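Local coordinates for protein copper-containing nitrite reductase (Hyphomicrobium denitrificans 1NES1, PDB 6TFO) that probably reduces nitrite to nitric oxide with electrons from cytochrome c, as a copper enzyme with an additional copper-binding cupredoxin domain, at residues Ile148-Gly160 and Glu283-Val297. Sequence-based numbering, arbitrary orientation.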
ATOM      1  N   ILE C 148      -6.686   6.796  40.540  1.00 53.70           N
ATOM      2  CA  ILE C 148      -6.043   5.491  40.895  1.00 50.11           C
ATOM      3  C   ILE C 148      -4.589   5.703  41.367  1.00 48.46           C
ATOM      4  O   ILE C 148      -3.882   4.702  41.644  1.00 51.77           O
ATOM      5  CB  ILE C 148      -6.149   4.485  39.725  1.00 48.02           C
ATOM      6  CG1 ILE C 148      -5.672   5.043  38.380  1.00 45.30           C
ATOM      7  CG2 ILE C 148      -7.570   3.954  39.636  1.00 47.56           C
ATOM      8  CD1 ILE C 148      -4.191   5.282  38.277  1.00 47.34           C
ATOM      9  N   THR C 149      -4.141   6.951  41.473  1.00 48.16           N
ATOM     10  CA  THR C 149      -2.772   7.300  41.919  1.00 47.85           C
ATOM     11  C   THR C 149      -2.672   7.133  43.441  1.00 47.10           C
ATOM     12  O   THR C 149      -3.402   7.837  44.175  1.00 50.53           O
ATOM     13  CB  THR C 149      -2.406   8.717  41.472  1.00 49.53           C
ATOM     14  OG1 THR C 149      -2.314   8.681  40.045  1.00 50.33           O
ATOM     15  CG2 THR C 149      -1.117   9.223  42.087  1.00 49.57           C
ATOM     16  N   ARG C 150      -1.791   6.235  43.884  1.00 47.06           N
ATOM     17  CA  ARG C 150      -1.304   6.137  45.283  1.00 47.65           C
ATOM     18  C   ARG C 150      -0.569   7.420  45.685  1.00 48.31           C
ATOM     19  O   ARG C 150       0.434   7.771  45.039  1.00 42.92           O
ATOM     20  CB  ARG C 150      -0.345   4.958  45.408  1.00 48.87           C
ATOM     21  CG  ARG C 150       0.214   4.756  46.813  1.00 53.44           C
ATOM     22  CD  ARG C 150      -0.833   4.259  47.778  1.00 49.39           C
ATOM     23  NE  ARG C 150      -1.344   2.958  47.382  1.00 48.76           N
ATOM     24  CZ  ARG C 150      -2.414   2.386  47.907  1.00 47.50           C
ATOM     25  NH1 ARG C 150      -3.096   3.005  48.851  1.00 48.27           N
ATOM     26  NH2 ARG C 150      -2.817   1.206  47.475  1.00 48.71           N
ATOM     27  N   ASP C 151      -1.021   8.102  46.731  1.00 53.15           N
ATOM     28  CA  ASP C 151      -0.247   9.241  47.281  1.00 56.38           C
ATOM     29  C   ASP C 151       1.104   8.679  47.719  1.00 56.09           C
ATOM     30  O   ASP C 151       1.158   7.595  48.297  1.00 51.54           O
ATOM     31  CB  ASP C 151      -0.997   9.958  48.402  1.00 56.84           C
ATOM     32  CG  ASP C 151      -0.352  11.295  48.700  1.00 63.84           C
ATOM     33  OD1 ASP C 151       0.667  11.312  49.429  1.00 62.34           O
ATOM     34  OD2 ASP C 151      -0.815  12.298  48.116  1.00 64.47           O
ATOM     35  N   PRO C 152       2.243   9.349  47.438  1.00 53.27           N
ATOM     36  CA  PRO C 152       3.549   8.808  47.829  1.00 54.20           C
ATOM     37  C   PRO C 152       3.791   8.829  49.354  1.00 51.24           C
ATOM     38  O   PRO C 152       4.673   8.146  49.821  1.00 49.35           O
ATOM     39  CB  PRO C 152       4.522   9.704  47.054  1.00 55.57           C
ATOM     40  CG  PRO C 152       3.797  11.027  46.955  1.00 57.66           C
ATOM     41  CD  PRO C 152       2.346  10.645  46.759  1.00 54.80           C
ATOM     42  N   ALA C 153       2.978   9.585  50.093  1.00 51.40           N
ATOM     43  CA  ALA C 153       2.988   9.674  51.572  1.00 49.07           C
ATOM     44  C   ALA C 153       2.065   8.616  52.177  1.00 43.03           C
ATOM     45  O   ALA C 153       2.078   8.478  53.374  1.00 46.66           O
ATOM     46  CB  ALA C 153       2.589  11.064  52.003  1.00 50.53           C
ATOM     47  N   ASP C 154       1.306   7.881  51.373  1.00 48.35           N
ATOM     48  CA  ASP C 154       0.345   6.855  51.858  1.00 48.38           C
ATOM     49  C   ASP C 154       1.102   5.537  52.075  1.00 52.73           C
ATOM     50  O   ASP C 154       1.001   4.627  51.207  1.00 48.39           O
ATOM     51  CB  ASP C 154      -0.835   6.730  50.890  1.00 52.74           C
ATOM     52  CG  ASP C 154      -1.876   5.694  51.274  1.00 52.90           C
ATOM     53  OD1 ASP C 154      -1.801   5.148  52.398  1.00 52.26           O
ATOM     54  OD2 ASP C 154      -2.743   5.426  50.428  1.00 52.98           O
ATOM     55  N   LEU C 155       1.830   5.440  53.199  1.00 56.09           N
ATOM     56  CA  LEU C 155       2.443   4.183  53.709  1.00 53.68           C
ATOM     57  C   LEU C 155       2.506   4.213  55.237  1.00 55.26           C
ATOM     58  O   LEU C 155       2.559   5.284  55.839  1.00 57.12           O
ATOM     59  CB  LEU C 155       3.839   3.987  53.102  1.00 52.46           C
ATOM     60  CG  LEU C 155       4.964   4.865  53.653  1.00 53.60           C
ATOM     61  CD1 LEU C 155       6.317   4.362  53.162  1.00 54.37           C
ATOM     62  CD2 LEU C 155       4.764   6.339  53.295  1.00 54.02           C
ATOM     63  N   PRO C 156       2.485   3.038  55.905  1.00 56.99           N
ATOM     64  CA  PRO C 156       2.774   2.953  57.337  1.00 59.75           C
ATOM     65  C   PRO C 156       4.195   3.443  57.657  1.00 59.42           C
ATOM     66  O   PRO C 156       5.092   3.142  56.888  1.00 50.85           O
ATOM     67  CB  PRO C 156       2.676   1.455  57.682  1.00 60.11           C
ATOM     68  CG  PRO C 156       1.946   0.823  56.518  1.00 62.77           C
ATOM     69  CD  PRO C 156       2.185   1.725  55.322  1.00 58.03           C
ATOM     70  N   GLY C 157       4.365   4.152  58.781  1.00 60.00           N
ATOM     71  CA  GLY C 157       5.678   4.560  59.320  1.00 54.71           C
ATOM     72  C   GLY C 157       6.454   3.393  59.926  1.00 52.11           C
ATOM     73  O   GLY C 157       5.964   2.262  59.939  1.00 49.17           O
ATOM     74  N   PRO C 158       7.694   3.629  60.429  1.00 56.07           N
ATOM     75  CA  PRO C 158       8.487   2.568  61.061  1.00 53.12           C
ATOM     76  C   PRO C 158       7.653   1.809  62.100  1.00 54.44           C
ATOM     77  O   PRO C 158       6.912   2.447  62.837  1.00 51.61           O
ATOM     78  CB  PRO C 158       9.669   3.307  61.705  1.00 51.79           C
ATOM     79  CG  PRO C 158       9.810   4.585  60.888  1.00 57.66           C
ATOM     80  CD  PRO C 158       8.404   4.924  60.413  1.00 57.77           C
ATOM     81  N   ILE C 159       7.751   0.480  62.102  1.00 56.03           N
ATOM     82  CA  ILE C 159       7.211  -0.380  63.194  1.00 62.68           C
ATOM     83  C   ILE C 159       8.003  -0.044  64.460  1.00 63.69           C
ATOM     84  O   ILE C 159       9.236   0.090  64.353  1.00 65.34           O
ATOM     85  CB  ILE C 159       7.337  -1.879  62.846  1.00 61.75           C
ATOM     86  CG1 ILE C 159       6.655  -2.213  61.517  1.00 58.31           C
ATOM     87  CG2 ILE C 159       6.783  -2.746  63.973  1.00 63.20           C
ATOM     88  CD1 ILE C 159       7.086  -3.533  60.950  1.00 55.66           C
ATOM     89  N   GLY C 160       7.350   0.087  65.613  1.00 69.61           N
ATOM     90  CA  GLY C 160       8.097   0.194  66.884  1.00 77.41           C
ATOM     91  C   GLY C 160       9.093  -0.955  67.006  1.00 71.44           C
ATOM     92  O   GLY C 160       8.953  -1.949  66.272  1.00 81.43           O
ATOM     93  N   GLU C 283      11.116  -5.324  57.692  1.00 48.72           N
ATOM     94  CA  GLU C 283      12.109  -4.571  58.503  1.00 50.55           C
ATOM     95  C   GLU C 283      13.088  -5.543  59.160  1.00 50.55           C
ATOM     96  O   GLU C 283      12.704  -6.594  59.669  1.00 52.52           O
ATOM     97  CB  GLU C 283      11.416  -3.735  59.571  1.00 51.16           C
ATOM     98  CG  GLU C 283      10.841  -2.426  59.055  1.00 51.29           C
ATOM     99  CD  GLU C 283      10.406  -1.512  60.186  1.00 52.11           C
ATOM    100  OE1 GLU C 283      10.941  -1.681  61.287  1.00 60.20           O
ATOM    101  OE2 GLU C 283       9.548  -0.635  59.973  1.00 51.93           O
ATOM    102  N   PRO C 284      14.395  -5.224  59.196  1.00 55.37           N
ATOM    103  CA  PRO C 284      15.344  -6.019  59.980  1.00 60.49           C
ATOM    104  C   PRO C 284      15.047  -5.785  61.473  1.00 62.80           C
ATOM    105  O   PRO C 284      14.320  -4.849  61.771  1.00 61.42           O
ATOM    106  CB  PRO C 284      16.710  -5.465  59.535  1.00 61.45           C
ATOM    107  CG  PRO C 284      16.428  -4.026  59.128  1.00 55.34           C
ATOM    108  CD  PRO C 284      15.017  -4.041  58.579  1.00 57.05           C
ATOM    109  N   GLU C 285      15.595  -6.604  62.376  1.00 69.52           N
ATOM    110  CA  GLU C 285      15.286  -6.550  63.837  1.00 64.01           C
ATOM    111  C   GLU C 285      15.422  -5.117  64.365  1.00 60.99           C
ATOM    112  O   GLU C 285      14.480  -4.648  65.058  1.00 56.69           O
ATOM    113  CB  GLU C 285      16.178  -7.512  64.614  1.00 70.74           C
ATOM    114  CG  GLU C 285      15.812  -8.966  64.405  1.00 77.96           C
ATOM    115  CD  GLU C 285      16.103  -9.853  65.600  1.00 88.67           C
ATOM    116  OE1 GLU C 285      15.414 -10.879  65.733  1.00 92.56           O
ATOM    117  OE2 GLU C 285      16.998  -9.494  66.405  1.00 91.36           O
ATOM    118  N   GLY C 286      16.497  -4.410  64.001  1.00 52.74           N
ATOM    119  CA  GLY C 286      16.729  -3.017  64.445  1.00 56.59           C
ATOM    120  C   GLY C 286      15.673  -2.015  63.991  1.00 59.27           C
ATOM    121  O   GLY C 286      15.589  -0.944  64.591  1.00 64.02           O
ATOM    122  N   GLY C 287      14.891  -2.318  62.953  1.00 62.44           N
ATOM    123  CA  GLY C 287      14.209  -1.303  62.126  1.00 57.83           C
ATOM    124  C   GLY C 287      15.186  -0.750  61.103  1.00 61.92           C
ATOM    125  O   GLY C 287      16.343  -1.175  61.117  1.00 67.05           O
ATOM    126  N   LEU C 288      14.752   0.152  60.234  1.00 62.62           N
ATOM    127  CA  LEU C 288      15.658   0.858  59.297  1.00 60.62           C
ATOM    128  C   LEU C 288      16.197   2.078  60.023  1.00 53.88           C
ATOM    129  O   LEU C 288      15.548   2.570  60.934  1.00 47.33           O
ATOM    130  CB  LEU C 288      14.890   1.285  58.041  1.00 60.35           C
ATOM    131  CG  LEU C 288      14.451   0.158  57.109  1.00 59.72           C
ATOM    132  CD1 LEU C 288      13.613   0.739  55.991  1.00 62.53           C
ATOM    133  CD2 LEU C 288      15.640  -0.593  56.530  1.00 54.81           C
ATOM    134  N   PRO C 289      17.372   2.614  59.625  1.00 50.45           N
ATOM    135  CA  PRO C 289      17.868   3.861  60.196  1.00 48.49           C
ATOM    136  C   PRO C 289      16.754   4.904  60.309  1.00 53.16           C
ATOM    137  O   PRO C 289      15.948   5.016  59.412  1.00 52.33           O
ATOM    138  CB  PRO C 289      18.952   4.272  59.195  1.00 47.56           C
ATOM    139  CG  PRO C 289      19.500   2.944  58.685  1.00 45.82           C
ATOM    140  CD  PRO C 289      18.302   2.020  58.644  1.00 49.32           C
ATOM    141  N   GLN C 290      16.709   5.617  61.434  1.00 63.06           N
ATOM    142  CA  GLN C 290      15.666   6.645  61.664  1.00 61.28           C
ATOM    143  C   GLN C 290      15.891   7.727  60.616  1.00 54.83           C
ATOM    144  O   GLN C 290      17.017   8.088  60.365  1.00 51.52           O
ATOM    145  CB  GLN C 290      15.694   7.221  63.076  1.00 66.42           C
ATOM    146  CG  GLN C 290      14.671   8.334  63.261  1.00 74.96           C
ATOM    147  CD  GLN C 290      14.785   9.052  64.585  1.00 85.63           C
ATOM    148  OE1 GLN C 290      14.597  10.268  64.682  1.00 88.22           O
ATOM    149  NE2 GLN C 290      15.093   8.296  65.625  1.00 79.30           N
ATOM    150  N   VAL C 291      14.814   8.235  60.051  1.00 50.96           N
ATOM    151  CA  VAL C 291      14.838   9.310  59.032  1.00 50.90           C
ATOM    152  C   VAL C 291      13.604  10.190  59.277  1.00 49.67           C
ATOM    153  O   VAL C 291      12.648   9.708  59.903  1.00 46.40           O
ATOM    154  CB  VAL C 291      14.881   8.609  57.661  1.00 52.04           C
ATOM    155  CG1 VAL C 291      13.496   8.228  57.159  1.00 48.44           C
ATOM    156  CG2 VAL C 291      15.613   9.438  56.626  1.00 55.49           C
ATOM    157  N   ASP C 292      13.622  11.444  58.840  1.00 52.70           N
ATOM    158  CA  ASP C 292      12.517  12.397  59.130  1.00 55.14           C
ATOM    159  C   ASP C 292      11.269  12.023  58.322  1.00 62.78           C
ATOM    160  O   ASP C 292      10.180  11.978  58.928  1.00 57.14           O
ATOM    161  CB  ASP C 292      12.964  13.836  58.885  1.00 55.18           C
ATOM    162  CG  ASP C 292      14.150  14.175  59.750  1.00 56.42           C
ATOM    163  OD1 ASP C 292      14.136  13.777  60.928  1.00 62.25           O
ATOM    164  OD2 ASP C 292      15.081  14.801  59.236  1.00 74.17           O
ATOM    165  N   ARG C 293      11.402  11.739  57.021  1.00 66.83           N
ATOM    166  CA  ARG C 293      10.213  11.538  56.152  1.00 58.41           C
ATOM    167  C   ARG C 293      10.443  10.413  55.142  1.00 55.64           C
ATOM    168  O   ARG C 293      11.543  10.341  54.523  1.00 48.66           O
ATOM    169  CB  ARG C 293       9.836  12.840  55.453  1.00 58.53           C
ATOM    170  CG  ARG C 293       8.373  12.858  55.056  1.00 56.88           C
ATOM    171  CD  ARG C 293       8.070  14.126  54.311  1.00 58.57           C
ATOM    172  NE  ARG C 293       8.242  15.304  55.134  1.00 60.27           N
ATOM    173  CZ  ARG C 293       7.370  15.756  56.020  1.00 61.28           C
ATOM    174  NH1 ARG C 293       7.634  16.863  56.693  1.00 67.65           N
ATOM    175  NH2 ARG C 293       6.244  15.115  56.241  1.00 58.42           N
ATOM    176  N   GLU C 294       9.401   9.592  54.974  1.00 50.27           N
ATOM    177  CA  GLU C 294       9.378   8.429  54.059  1.00 50.46           C
ATOM    178  C   GLU C 294       8.372   8.625  52.915  1.00 50.52           C
ATOM    179  O   GLU C 294       7.300   9.253  53.134  1.00 52.97           O
ATOM    180  CB  GLU C 294       9.007   7.196  54.862  1.00 50.81           C
ATOM    181  CG  GLU C 294       9.992   6.860  55.949  1.00 48.20           C
ATOM    182  CD  GLU C 294       9.736   5.480  56.522  1.00 44.82           C
ATOM    183  OE1 GLU C 294       8.586   5.232  56.971  1.00 46.63           O
ATOM    184  OE2 GLU C 294      10.670   4.643  56.467  1.00 43.44           O
ATOM    185  N   PHE C 295       8.689   8.053  51.752  1.00 49.65           N
ATOM    186  CA  PHE C 295       7.864   8.130  50.520  1.00 48.19           C
ATOM    187  C   PHE C 295       7.843   6.772  49.810  1.00 50.01           C
ATOM    188  O   PHE C 295       8.854   6.027  49.846  1.00 41.28           O
ATOM    189  CB  PHE C 295       8.403   9.203  49.582  1.00 46.22           C
ATOM    190  CG  PHE C 295       8.239  10.611  50.079  1.00 45.15           C
ATOM    191  CD1 PHE C 295       6.977  11.146  50.257  1.00 46.04           C
ATOM    192  CD2 PHE C 295       9.339  11.410  50.346  1.00 49.56           C
ATOM    193  CE1 PHE C 295       6.814  12.456  50.693  1.00 45.82           C
ATOM    194  CE2 PHE C 295       9.176  12.722  50.780  1.00 51.34           C
ATOM    195  CZ  PHE C 295       7.913  13.243  50.941  1.00 46.13           C
ATOM    196  N   TYR C 296       6.709   6.513  49.150  1.00 49.27           N
ATOM    197  CA  TYR C 296       6.366   5.292  48.379  1.00 47.64           C
ATOM    198  C   TYR C 296       6.210   5.660  46.896  1.00 46.97           C
ATOM    199  O   TYR C 296       5.261   6.386  46.549  1.00 47.20           O
ATOM    200  CB  TYR C 296       5.064   4.743  48.948  1.00 46.45           C
ATOM    201  CG  TYR C 296       4.568   3.445  48.376  1.00 43.38           C
ATOM    202  CD1 TYR C 296       5.377   2.587  47.652  1.00 42.40           C
ATOM    203  CD2 TYR C 296       3.279   3.041  48.652  1.00 38.83           C
ATOM    204  CE1 TYR C 296       4.900   1.369  47.201  1.00 41.38           C
ATOM    205  CE2 TYR C 296       2.793   1.827  48.219  1.00 39.54           C
ATOM    206  CZ  TYR C 296       3.600   0.988  47.485  1.00 41.26           C
ATOM    207  OH  TYR C 296       3.081  -0.201  47.055  1.00 45.41           O
ATOM    208  N   VAL C 297       7.145   5.223  46.055  1.00 44.27           N
ATOM    209  CA  VAL C 297       7.131   5.485  44.589  1.00 42.60           C
ATOM    210  C   VAL C 297       7.403   4.176  43.830  1.00 46.22           C
ATOM    211  O   VAL C 297       8.370   3.464  44.170  1.00 41.94           O
ATOM    212  CB  VAL C 297       8.118   6.597  44.201  1.00 42.14           C
ATOM    213  CG1 VAL C 297       8.156   6.791  42.693  1.00 41.18           C
ATOM    214  CG2 VAL C 297       7.791   7.910  44.901  1.00 41.52           C
TER
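P152 and Y296 bring the two backbones together, their CA atoms 4.5 Å apart, and Y296 N donates to P152 O over 2.7 Å. The same oxygen receives a CA-H...O contact from F295 CA (3.3 Å) and lies at the edge of the F295 ring, in its plane. That carbonyl belongs to the type I turn D151-D154, where D151 OD1 accepts from A153 N as an Asx turn. With its CG anti to the backbone N (chi1 -176°), Y296 extends its ring beside R150, whose CG lies 4.0 Å from Y296 CD2; guanidinium and ring planes are 17° apart. R150 NH1 forms a salt bridge with D154 OD2 (2.9 Å), which lies in the guanidinium plane although the nitrogen stands above the carboxylate plane; R150 NE bonds to P196 O, and Y296 OH to G197 O. At the far end, I159 N gives E283 OE2 a nearly straight bond (3.0 Å, 166°) on the syn side, tilted out of the carboxylate plane, with I159 CG1 against E283 OE2 (3.6 Å). E283 OE2 also salt-bridges R201 NE; an alanine here would probably leave I159 N without its acceptor and R201 short of a carboxylate partner. R201 also pairs with E294, whose OE1 lies 3.5 Å from P158 CD. The loop from strand 128-134 to 166-181 thus packs on the connection from 277-283 to 293-302, where the two cupredoxin domains of the nitrite reductase core meet.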